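PDB 3NO3: glycerophosphodiester phosphodiesterase, which belongs to the glycerophosphoryl diester phosphodiesterase family, whose members are built on a TIM barrel, and carries bound magnesium. Local coordinates for residues 42-47 / 114-119; 133-138 / 148-153; 141-146 / 155-160. All coordinates share one frame; numbering follows the deposited sequence.

Contact 1 (42-47 / 114-119); sequences VHLTAD and RDAARL
Leu-44 and Ala-116 bring their backbones closest where the end of strand 42-44 meets helix 114-119, the two axes passing 8.9 Å apart with their N-to-C directions at 115°. One strand residue reaches the helix: Leu-44, set between Ala-116 and Leu-119, which lie three residues apart on the helical surface. CD2 of Leu-44 rests 3.8 Å from Ala-116 CA, close to the helix backbone because alanine offers no more than a methyl there, and also reaches Leu-119 CD1, while Leu-44 CB and Ala-116 CB stand 4.0 Å apart. CD1 of Leu-44 meets Leu-119 alone, at 3.7 Å from its CD1, and the two leucine side chains run across each other at about a right angle. The first torsion of Leu-44 sets its CG anti to the backbone N (chi1 -165°), carrying both methyls out over the helix.

Leu-50 of the neighbouring strand also touches Leu-44, and Leu-104 and His-107 pack on Ala-116. Polar side chains nearby find partners away from the interface: on the helix, Arg-118 NH1 donates to Asp-115 OD1 at 2.8 Å, the acceptor lying almost in the guanidinium plane, and in the loop Thr-45 OG1 donates to Asp-47 OD1 at 2.6 Å, with Val-49 N and Tyr-68 N also bonded to this pair. The contact thus packs a barrel strand's end against an outer helix. Its side-chain contacts are aliphatic, consistent with a hold by methyl packing and burial of apolar surface, with Leu-119 still partly exposed.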
loop_
_atom_site.group_PDB
_atom_site.type_symbol
_atom_site.label_atom_id
_atom_site.label_comp_id
_atom_site.label_asym_id
_atom_site.label_seq_id
_atom_site.Cartn_x
_atom_site.Cartn_y
_atom_site.Cartn_z
ATOM N N VAL A 42 -3.235 -7.392 -1.578
ATOM C CA VAL A 42 -3.513 -8.326 -2.682
ATOM C C VAL A 42 -2.976 -9.739 -2.383
ATOM O O VAL A 42 -1.835 -9.881 -1.961
ATOM C CB VAL A 42 -2.938 -7.794 -3.974
ATOM C CG1 VAL A 42 -3.264 -8.777 -5.184
ATOM C CG2 VAL A 42 -3.456 -6.349 -4.243
ATOM N N HIS A 43 -3.824 -10.759 -2.602
ATOM C CA HIS A 43 -3.447 -12.180 -2.562
ATOM C C HIS A 43 -3.726 -12.845 -3.922
ATOM O O HIS A 43 -4.656 -12.458 -4.632
ATOM C CB HIS A 43 -4.320 -12.956 -1.604
ATOM C CG HIS A 43 -4.299 -12.497 -0.191
ATOM N ND1 HIS A 43 -3.557 -13.133 0.775
ATOM C CD2 HIS A 43 -5.023 -11.546 0.447
ATOM C CE1 HIS A 43 -3.775 -12.548 1.940
ATOM N NE2 HIS A 43 -4.650 -11.573 1.767
ATOM N N LEU A 44 -2.979 -13.894 -4.197
ATOM C CA LEU A 44 -3.151 -14.828 -5.282
ATOM C C LEU A 44 -3.863 -16.091 -4.731
ATOM O O LEU A 44 -3.346 -16.781 -3.810
ATOM C CB LEU A 44 -1.787 -15.195 -5.909
ATOM C CG LEU A 44 -1.818 -15.883 -7.277
ATOM C CD1 LEU A 44 -2.438 -14.969 -8.395
ATOM C CD2 LEU A 44 -0.359 -16.396 -7.656
ATOM N N THR A 45 -5.029 -16.401 -5.303
ATOM C CA THR A 45 -5.787 -17.615 -4.968
ATOM C C THR A 45 -5.044 -18.850 -5.533
ATOM O O THR A 45 -4.110 -18.702 -6.330
ATOM C CB THR A 45 -7.226 -17.569 -5.500
ATOM O OG1 THR A 45 -7.211 -17.651 -6.943
ATOM C CG2 THR A 45 -8.015 -16.289 -4.998
ATOM N N ALA A 46 -5.446 -20.040 -5.084
ATOM C CA ALA A 46 -4.884 -21.320 -5.537
ATOM C C ALA A 46 -4.862 -21.446 -7.064
ATOM O O ALA A 46 -3.886 -21.956 -7.659
ATOM C CB ALA A 46 -5.690 -22.517 -4.919
ATOM N N ASP A 47 -5.958 -20.980 -7.670
ATOM C CA ASP A 47 -6.139 -20.930 -9.116
ATOM C C ASP A 47 -5.704 -19.628 -9.800
ATOM O O ASP A 47 -6.151 -19.336 -10.914
ATOM C CB ASP A 47 -7.592 -21.368 -9.500
ATOM C CG ASP A 47 -8.673 -20.420 -9.040
ATOM O OD1 ASP A 47 -8.513 -19.683 -8.033
ATOM O OD2 ASP A 47 -9.744 -20.409 -9.708
ATOM N N ARG A 114 7.208 -14.913 -6.246
ATOM C CA ARG A 114 7.572 -14.449 -7.595
ATOM C C ARG A 114 6.452 -14.544 -8.593
ATOM O O ARG A 114 6.229 -13.606 -9.396
ATOM C CB ARG A 114 8.780 -15.181 -8.143
ATOM C CG ARG A 114 10.027 -14.777 -7.404
ATOM C CD ARG A 114 11.322 -15.240 -8.118
ATOM N NE ARG A 114 11.783 -16.500 -7.555
ATOM C CZ ARG A 114 12.536 -16.659 -6.452
ATOM N NH1 ARG A 114 12.963 -15.626 -5.702
ATOM N NH2 ARG A 114 12.847 -17.888 -6.080
ATOM N N ASP A 115 5.743 -15.672 -8.549
ATOM C CA ASP A 115 4.565 -15.851 -9.390
ATOM C C ASP A 115 3.465 -14.812 -9.118
ATOM O O ASP A 115 2.938 -14.250 -10.070
ATOM C CB ASP A 115 3.999 -17.242 -9.294
ATOM C CG ASP A 115 4.931 -18.319 -9.863
ATOM O OD1 ASP A 115 5.749 -18.081 -10.758
ATOM O OD2 ASP A 115 4.821 -19.437 -9.361
ATOM N N ALA A 116 3.201 -14.499 -7.855
ATOM C CA ALA A 116 2.184 -13.512 -7.494
ATOM C C ALA A 116 2.607 -12.111 -7.959
ATOM O O ALA A 116 1.779 -11.331 -8.485
ATOM C CB ALA A 116 1.905 -13.555 -5.979
ATOM N N ALA A 117 3.908 -11.810 -7.847
ATOM C CA ALA A 117 4.425 -10.535 -8.325
ATOM C C ALA A 117 4.375 -10.408 -9.866
ATOM O O ALA A 117 3.954 -9.376 -10.373
ATOM C CB ALA A 117 5.820 -10.287 -7.798
ATOM N N ARG A 118 4.789 -11.440 -10.573
ATOM C CA ARG A 118 4.659 -11.457 -12.032
ATOM C C ARG A 118 3.204 -11.241 -12.476
ATOM O O ARG A 118 2.937 -10.397 -13.339
ATOM C CB ARG A 118 5.195 -12.771 -12.610
ATOM C CG ARG A 118 5.226 -12.778 -14.157
ATOM C CD ARG A 118 5.586 -14.098 -14.816
ATOM N NE ARG A 118 4.634 -15.148 -14.436
ATOM C CZ ARG A 118 4.824 -16.075 -13.489
ATOM N NH1 ARG A 118 5.960 -16.161 -12.762
ATOM N NH2 ARG A 118 3.845 -16.949 -13.257
ATOM N N LEU A 119 2.262 -11.980 -11.875
ATOM C CA LEU A 119 0.860 -11.868 -12.287
ATOM C C LEU A 119 0.281 -10.494 -11.932
ATOM O O LEU A 119 -0.603 -9.985 -12.633
ATOM C CB LEU A 119 0.000 -13.007 -11.748
ATOM C CG LEU A 119 0.256 -14.408 -12.314
ATOM C CD1 LEU A 119 -0.476 -15.480 -11.464
ATOM C CD2 LEU A 119 -0.154 -14.569 -13.731
#

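Contact 2 (133-138 / 148-153); sequences TDYISF and RLCPKS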
loop_
_atom_site.group_PDB
_atom_site.type_symbol
_atom_site.label_atom_id
_atom_site.label_comp_id
_atom_site.label_asym_id
_atom_site.label_seq_id
_atom_site.Cartn_x
_atom_site.Cartn_y
_atom_site.Cartn_z
ATOM N N THR A 133 0.869 3.082 -10.190
ATOM C CA THR A 133 0.911 2.017 -9.215
ATOM C C THR A 133 2.316 1.822 -8.630
ATOM O O THR A 133 3.287 1.547 -9.354
ATOM C CB THR A 133 0.406 0.677 -9.843
ATOM O OG1 THR A 133 -0.905 0.876 -10.402
ATOM C CG2 THR A 133 0.369 -0.436 -8.820
ATOM N N ASP A 134 2.393 1.958 -7.316
ATOM C CA ASP A 134 3.602 1.774 -6.506
ATOM C C ASP A 134 3.424 0.480 -5.715
ATOM O O ASP A 134 2.328 0.188 -5.250
ATOM C CB ASP A 134 3.763 2.932 -5.508
ATOM C CG ASP A 134 3.899 4.294 -6.160
ATOM O OD1 ASP A 134 4.036 4.439 -7.413
ATOM O OD2 ASP A 134 3.881 5.256 -5.367
ATOM N N TYR A 135 4.478 -0.327 -5.590
ATOM C CA TYR A 135 4.395 -1.613 -4.912
ATOM C C TYR A 135 5.063 -1.559 -3.537
ATOM O O TYR A 135 6.121 -0.886 -3.341
ATOM C CB TYR A 135 5.091 -2.701 -5.762
ATOM C CG TYR A 135 4.477 -2.893 -7.121
ATOM C CD1 TYR A 135 3.225 -3.506 -7.258
ATOM C CD2 TYR A 135 5.130 -2.471 -8.268
ATOM C CE1 TYR A 135 2.633 -3.695 -8.507
ATOM C CE2 TYR A 135 4.523 -2.627 -9.561
ATOM C CZ TYR A 135 3.258 -3.241 -9.657
ATOM O OH TYR A 135 2.674 -3.458 -10.912
ATOM N N ILE A 136 4.453 -2.262 -2.593
ATOM C CA ILE A 136 5.004 -2.447 -1.254
ATOM C C ILE A 136 4.818 -3.904 -0.844
ATOM O O ILE A 136 3.844 -4.523 -1.259
ATOM C CB ILE A 136 4.375 -1.473 -0.229
ATOM C CG1 ILE A 136 2.872 -1.735 0.010
ATOM C CG2 ILE A 136 4.554 0.026 -0.694
ATOM C CD1 ILE A 136 2.200 -0.804 1.115
ATOM N N SER A 137 5.704 -4.470 -0.024
ATOM C CA SER A 137 5.497 -5.843 0.474
ATOM C C SER A 137 6.366 -6.102 1.697
ATOM O O SER A 137 7.475 -5.581 1.786
ATOM C CB SER A 137 5.832 -6.895 -0.609
ATOM O OG SER A 137 5.500 -8.206 -0.221
ATOM N N PHE A 138 5.877 -6.911 2.625
ATOM C CA PHE A 138 6.748 -7.497 3.642
ATOM C C PHE A 138 7.697 -8.542 3.116
ATOM O O PHE A 138 8.657 -8.876 3.817
ATOM C CB PHE A 138 5.918 -8.176 4.756
ATOM C CG PHE A 138 5.228 -7.178 5.675
ATOM C CD1 PHE A 138 5.891 -6.663 6.777
ATOM C CD2 PHE A 138 3.939 -6.752 5.426
ATOM C CE1 PHE A 138 5.266 -5.721 7.611
ATOM C CE2 PHE A 138 3.303 -5.842 6.275
ATOM C CZ PHE A 138 3.974 -5.332 7.352
ATOM N N ARG A 148 12.876 -6.276 -10.429
ATOM C CA ARG A 148 13.401 -6.891 -11.653
ATOM C C ARG A 148 12.472 -6.658 -12.851
ATOM O O ARG A 148 12.931 -6.299 -13.921
ATOM C CB ARG A 148 13.587 -8.411 -11.465
ATOM C CG ARG A 148 14.261 -9.114 -12.640
ATOM C CD ARG A 148 14.288 -10.636 -12.440
ATOM N NE ARG A 148 12.996 -11.276 -12.676
ATOM C CZ ARG A 148 12.454 -11.534 -13.878
ATOM N NH1 ARG A 148 13.051 -11.179 -15.018
ATOM N NH2 ARG A 148 11.265 -12.158 -13.953
ATOM N N LEU A 149 11.182 -6.859 -12.648
ATOM C CA LEU A 149 10.200 -6.716 -13.707
ATOM C C LEU A 149 9.926 -5.259 -14.074
ATOM O O LEU A 149 9.661 -4.977 -15.244
ATOM C CB LEU A 149 8.869 -7.361 -13.309
ATOM C CG LEU A 149 8.862 -8.881 -13.270
ATOM C CD1 LEU A 149 7.595 -9.332 -12.717
ATOM C CD2 LEU A 149 9.056 -9.488 -14.710
ATOM N N CYS A 150 9.972 -4.364 -13.080
ATOM C CA CYS A 150 9.615 -2.973 -13.244
ATOM C C CYS A 150 10.708 -2.062 -12.691
ATOM O O CYS A 150 10.510 -1.379 -11.658
ATOM C CB CYS A 150 8.303 -2.674 -12.552
ATOM S SG CYS A 150 6.938 -3.630 -13.206
ATOM N N PRO A 151 11.843 -2.004 -13.392
ATOM C CA PRO A 151 12.911 -1.149 -12.884
ATOM C C PRO A 151 12.621 0.341 -12.751
ATOM O O PRO A 151 13.387 0.975 -12.042
ATOM C CB PRO A 151 14.078 -1.386 -13.861
ATOM C CG PRO A 151 13.471 -2.003 -15.059
ATOM C CD PRO A 151 12.172 -2.615 -14.704
ATOM N N LYS A 152 11.588 0.881 -13.421
ATOM C CA LYS A 152 11.203 2.288 -13.314
ATOM C C LYS A 152 10.054 2.518 -12.363
ATOM O O LYS A 152 9.660 3.669 -12.193
ATOM C CB LYS A 152 10.816 2.893 -14.692
ATOM C CG LYS A 152 11.820 2.718 -15.864
ATOM C CD LYS A 152 13.293 2.971 -15.489
ATOM N N SER A 153 9.490 1.460 -11.760
ATOM C CA SER A 153 8.378 1.606 -10.815
ATOM C C SER A 153 8.888 1.840 -9.382
ATOM O O SER A 153 10.048 1.582 -9.064
ATOM C CB SER A 153 7.471 0.374 -10.826
ATOM O OG SER A 153 6.812 0.264 -12.069
HETATM O O HOH W 1 4.057 0.421 -11.651
#
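Tyr-135 points from strand 133-137 toward Cys-150 and Ser-153, residues of the turn that follows helix 140-149 in a beta-alpha-beta unit of the TIM barrel. That turn is a type I beta turn from Cys-150 to Ser-153, closed by a bond of 3.0 Å from Ser-153 N to Cys-150 O, and it starts the chain back toward the next parallel strand.

The firmer packing gathers round the tyrosine ring, although its contacts with the turn itself are light. CE2 of Tyr-135 lies 4.5 Å from Cys-150 SG, which approaches the ring obliquely, and 4.4 Å from Ser-153 CB, which sits at the ring edge near its plane. With CG anti to the carbonyl carbon (chi1 -61°), the ring of Tyr-135 leans to the side where both turn residues come nearest the same ring carbon, CE2. Other elements enclose it further: Phe-146 stacks on the ring, Phe-102 meets it edge-to-face, and Val-121 and Val-124 of helix 110-126 touch it. Val-121 also packs on Cys-150, tying the turn to the same apolar cluster.

Toward the start of the strand the fit is looser and water takes part. Between Thr-133 and Ser-153 the side chains do not meet, and a single water spans the distance. Pro-151 and Lys-152, in the middle of the turn, are exposed and do not touch the strand. The hydroxyl of Ser-153 therefore joins the strand indirectly: its OG donates to the water at 2.8 Å, and the water in turn donates to Thr-133 O at 2.7 Å.

Contact 3 (141-146 / 155-160); sequences DACKEF and VSYLNG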
loop_
_atom_site.group_PDB
_atom_site.type_symbol
_atom_site.label_atom_id
_atom_site.label_comp_id
_atom_site.label_asym_id
_atom_site.label_seq_id
_atom_site.Cartn_x
_atom_site.Cartn_y
_atom_site.Cartn_z
ATOM N N ASP A 141 11.209 -11.670 -1.472
ATOM C CA ASP A 141 11.156 -12.320 -2.812
ATOM C C ASP A 141 10.166 -11.614 -3.739
ATOM O O ASP A 141 10.484 -11.397 -4.925
ATOM C CB ASP A 141 10.881 -13.830 -2.678
ATOM C CG ASP A 141 11.928 -14.534 -1.807
ATOM O OD1 ASP A 141 13.086 -14.567 -2.253
ATOM O OD2 ASP A 141 11.605 -15.003 -0.704
ATOM N N ALA A 142 9.020 -11.172 -3.198
ATOM C CA ALA A 142 8.068 -10.382 -3.969
ATOM C C ALA A 142 8.676 -9.043 -4.424
ATOM O O ALA A 142 8.571 -8.702 -5.570
ATOM C CB ALA A 142 6.776 -10.111 -3.159
ATOM N N CYS A 143 9.259 -8.304 -3.486
ATOM C CA CYS A 143 9.905 -7.007 -3.768
ATOM C C CYS A 143 10.981 -7.142 -4.847
ATOM O O CYS A 143 11.013 -6.367 -5.764
ATOM C CB CYS A 143 10.545 -6.445 -2.509
ATOM S SG CYS A 143 9.368 -5.934 -1.194
ATOM N N LYS A 144 11.838 -8.150 -4.733
ATOM C CA LYS A 144 12.920 -8.322 -5.715
ATOM C C LYS A 144 12.376 -8.582 -7.128
ATOM O O LYS A 144 12.902 -8.040 -8.129
ATOM C CB LYS A 144 13.871 -9.453 -5.278
ATOM C CG LYS A 144 14.859 -9.091 -4.136
ATOM C CD LYS A 144 15.653 -10.365 -3.718
ATOM C CE LYS A 144 16.850 -10.060 -2.899
ATOM N NZ LYS A 144 17.468 -11.359 -2.469
ATOM N N GLU A 145 11.298 -9.358 -7.215
ATOM C CA GLU A 145 10.653 -9.600 -8.513
ATOM C C GLU A 145 9.982 -8.359 -9.067
ATOM O O GLU A 145 10.088 -8.098 -10.254
ATOM C CB GLU A 145 9.648 -10.761 -8.390
ATOM C CG GLU A 145 9.125 -11.304 -9.732
ATOM C CD GLU A 145 10.190 -11.914 -10.645
ATOM O OE1 GLU A 145 11.401 -11.957 -10.321
ATOM O OE2 GLU A 145 9.803 -12.347 -11.753
ATOM N N PHE A 146 9.321 -7.552 -8.233
ATOM C CA PHE A 146 8.810 -6.256 -8.723
ATOM C C PHE A 146 9.930 -5.323 -9.246
ATOM O O PHE A 146 9.835 -4.731 -10.322
ATOM C CB PHE A 146 8.035 -5.511 -7.624
ATOM C CG PHE A 146 6.660 -6.064 -7.334
ATOM C CD1 PHE A 146 5.698 -6.178 -8.340
ATOM C CD2 PHE A 146 6.292 -6.352 -6.027
ATOM C CE1 PHE A 146 4.398 -6.643 -8.061
ATOM C CE2 PHE A 146 5.020 -6.868 -5.738
ATOM C CZ PHE A 146 4.070 -6.994 -6.760
ATOM N N VAL A 155 9.078 0.726 -5.642
ATOM C CA VAL A 155 9.030 -0.458 -4.813
ATOM C C VAL A 155 9.590 -0.132 -3.395
ATOM O O VAL A 155 10.759 0.294 -3.281
ATOM C CB VAL A 155 9.808 -1.634 -5.390
ATOM C CG1 VAL A 155 9.578 -2.847 -4.526
ATOM C CG2 VAL A 155 9.421 -1.923 -6.871
ATOM N N SER A 156 8.781 -0.320 -2.337
ATOM C CA SER A 156 9.217 -0.083 -0.962
ATOM C C SER A 156 9.099 -1.331 -0.094
ATOM O O SER A 156 8.160 -2.118 -0.249
ATOM C CB SER A 156 8.481 1.073 -0.317
ATOM O OG SER A 156 8.598 2.205 -1.104
ATOM N N TYR A 157 10.040 -1.497 0.832
ATOM C CA TYR A 157 10.023 -2.640 1.724
ATOM C C TYR A 157 9.219 -2.297 2.962
ATOM O O TYR A 157 9.374 -1.189 3.497
ATOM C CB TYR A 157 11.432 -2.962 2.138
ATOM C CG TYR A 157 11.680 -4.248 2.859
ATOM C CD1 TYR A 157 11.150 -5.470 2.403
ATOM C CD2 TYR A 157 12.555 -4.290 3.914
ATOM C CE1 TYR A 157 11.436 -6.639 3.027
ATOM C CE2 TYR A 157 12.881 -5.476 4.533
ATOM C CZ TYR A 157 12.340 -6.649 4.075
ATOM O OH TYR A 157 12.650 -7.798 4.725
ATOM N N LEU A 158 8.413 -3.251 3.464
ATOM C CA LEU A 158 7.615 -3.042 4.677
ATOM C C LEU A 158 8.215 -3.552 5.988
ATOM O O LEU A 158 7.786 -3.134 7.042
ATOM C CB LEU A 158 6.209 -3.654 4.517
ATOM C CG LEU A 158 5.213 -2.873 3.663
ATOM C CD1 LEU A 158 4.050 -3.838 3.298
ATOM C CD2 LEU A 158 4.680 -1.618 4.384
ATOM N N ASN A 159 9.189 -4.456 5.947
ATOM C CA ASN A 159 9.431 -5.309 7.143
ATOM C C ASN A 159 10.300 -4.694 8.240
ATOM O O ASN A 159 10.290 -5.180 9.392
ATOM C CB ASN A 159 10.006 -6.648 6.704
ATOM C CG ASN A 159 9.877 -7.702 7.762
ATOM O OD1 ASN A 159 8.784 -7.973 8.188
ATOM N ND2 ASN A 159 11.009 -8.267 8.237
ATOM N N GLY A 160 11.069 -3.650 7.911
ATOM C CA GLY A 160 11.607 -2.769 8.933
ATOM C C GLY A 160 13.059 -2.991 9.355
ATOM O O GLY A 160 13.575 -2.180 10.128
#
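A cysteine sulfur set against the edge of a tyrosine ring distinguishes this contact: Cys-143 SG lies 5.4 Å from the centroid of the Tyr-157 ring and 79° off its normal. The two residues belong to helix 140-149 and strand 155-157, the second half of a beta-alpha-beta unit in the TIM barrel, where the helix covers the strand that follows it. The short segments run nearly antiparallel, at 161°, with axes 8.8 Å apart.

The sulfur approaches the rim of the ring, with CD1 of Tyr-157 its nearest ring atom at 4.0 Å, and also comes near the backbone oxygen of Ser-156. Tyr-157 has its CG anti to the backbone N (chi1 -169°), which swings the ring up beside the helix. Asn-159 N stands over the centre of one ring face. Beyond the sulfur, the hydroxyl of Tyr-157 is hydrogen-bonded to Glu-161, so the ring is held at its polar end as well.

Two residues earlier on the strand, Val-155 packs against Cys-143 and Phe-146, which are about one helical turn apart, with one methyl to each. CG1 of Val-155 lies 4.0 Å from Cys-143 O and 4.2 Å from Cys-143 CB, whereas CG2 turns to Phe-146. The phenylalanine offers its CB here; its ring leads away toward Ala-117 and Val-121 of helix 110-126. Every residue touching across this interface is buried, which makes it part of the layer between the barrel strands and their outer helices. At its phenylalanine side, the closest atoms are Val-155 CG2 and Phe-146 CB, 3.9 Å apart.

In the fold
All three contacts reach the same barrel sheet. Contact 1 closes along the chain before the others open, while contacts 2 and 3 alternate their segments because both use helix 140-149 between neighbouring strands 133-137 and 155-157. Their centres lie 8 Å apart; contact 1 is 14 Å from contact 2 and 15 Å from contact 3. Backbone pairing joins contacts 2 and 3, with Tyr-135 O 2.9 Å from Ser-156 N. Helix 110-126 packs on them: Arg-118 CA meets Leu-149 CD1, and Ala-117 O meets Phe-146 CE1. Together they join outer helices 110-126 and 140-149 to the sheet. Strand 37-44 of contact 1 carries magnesium ligands Glu-39 and Asp-41; Glu-103 lies on strand 99-104, between 37-44 and 133-137.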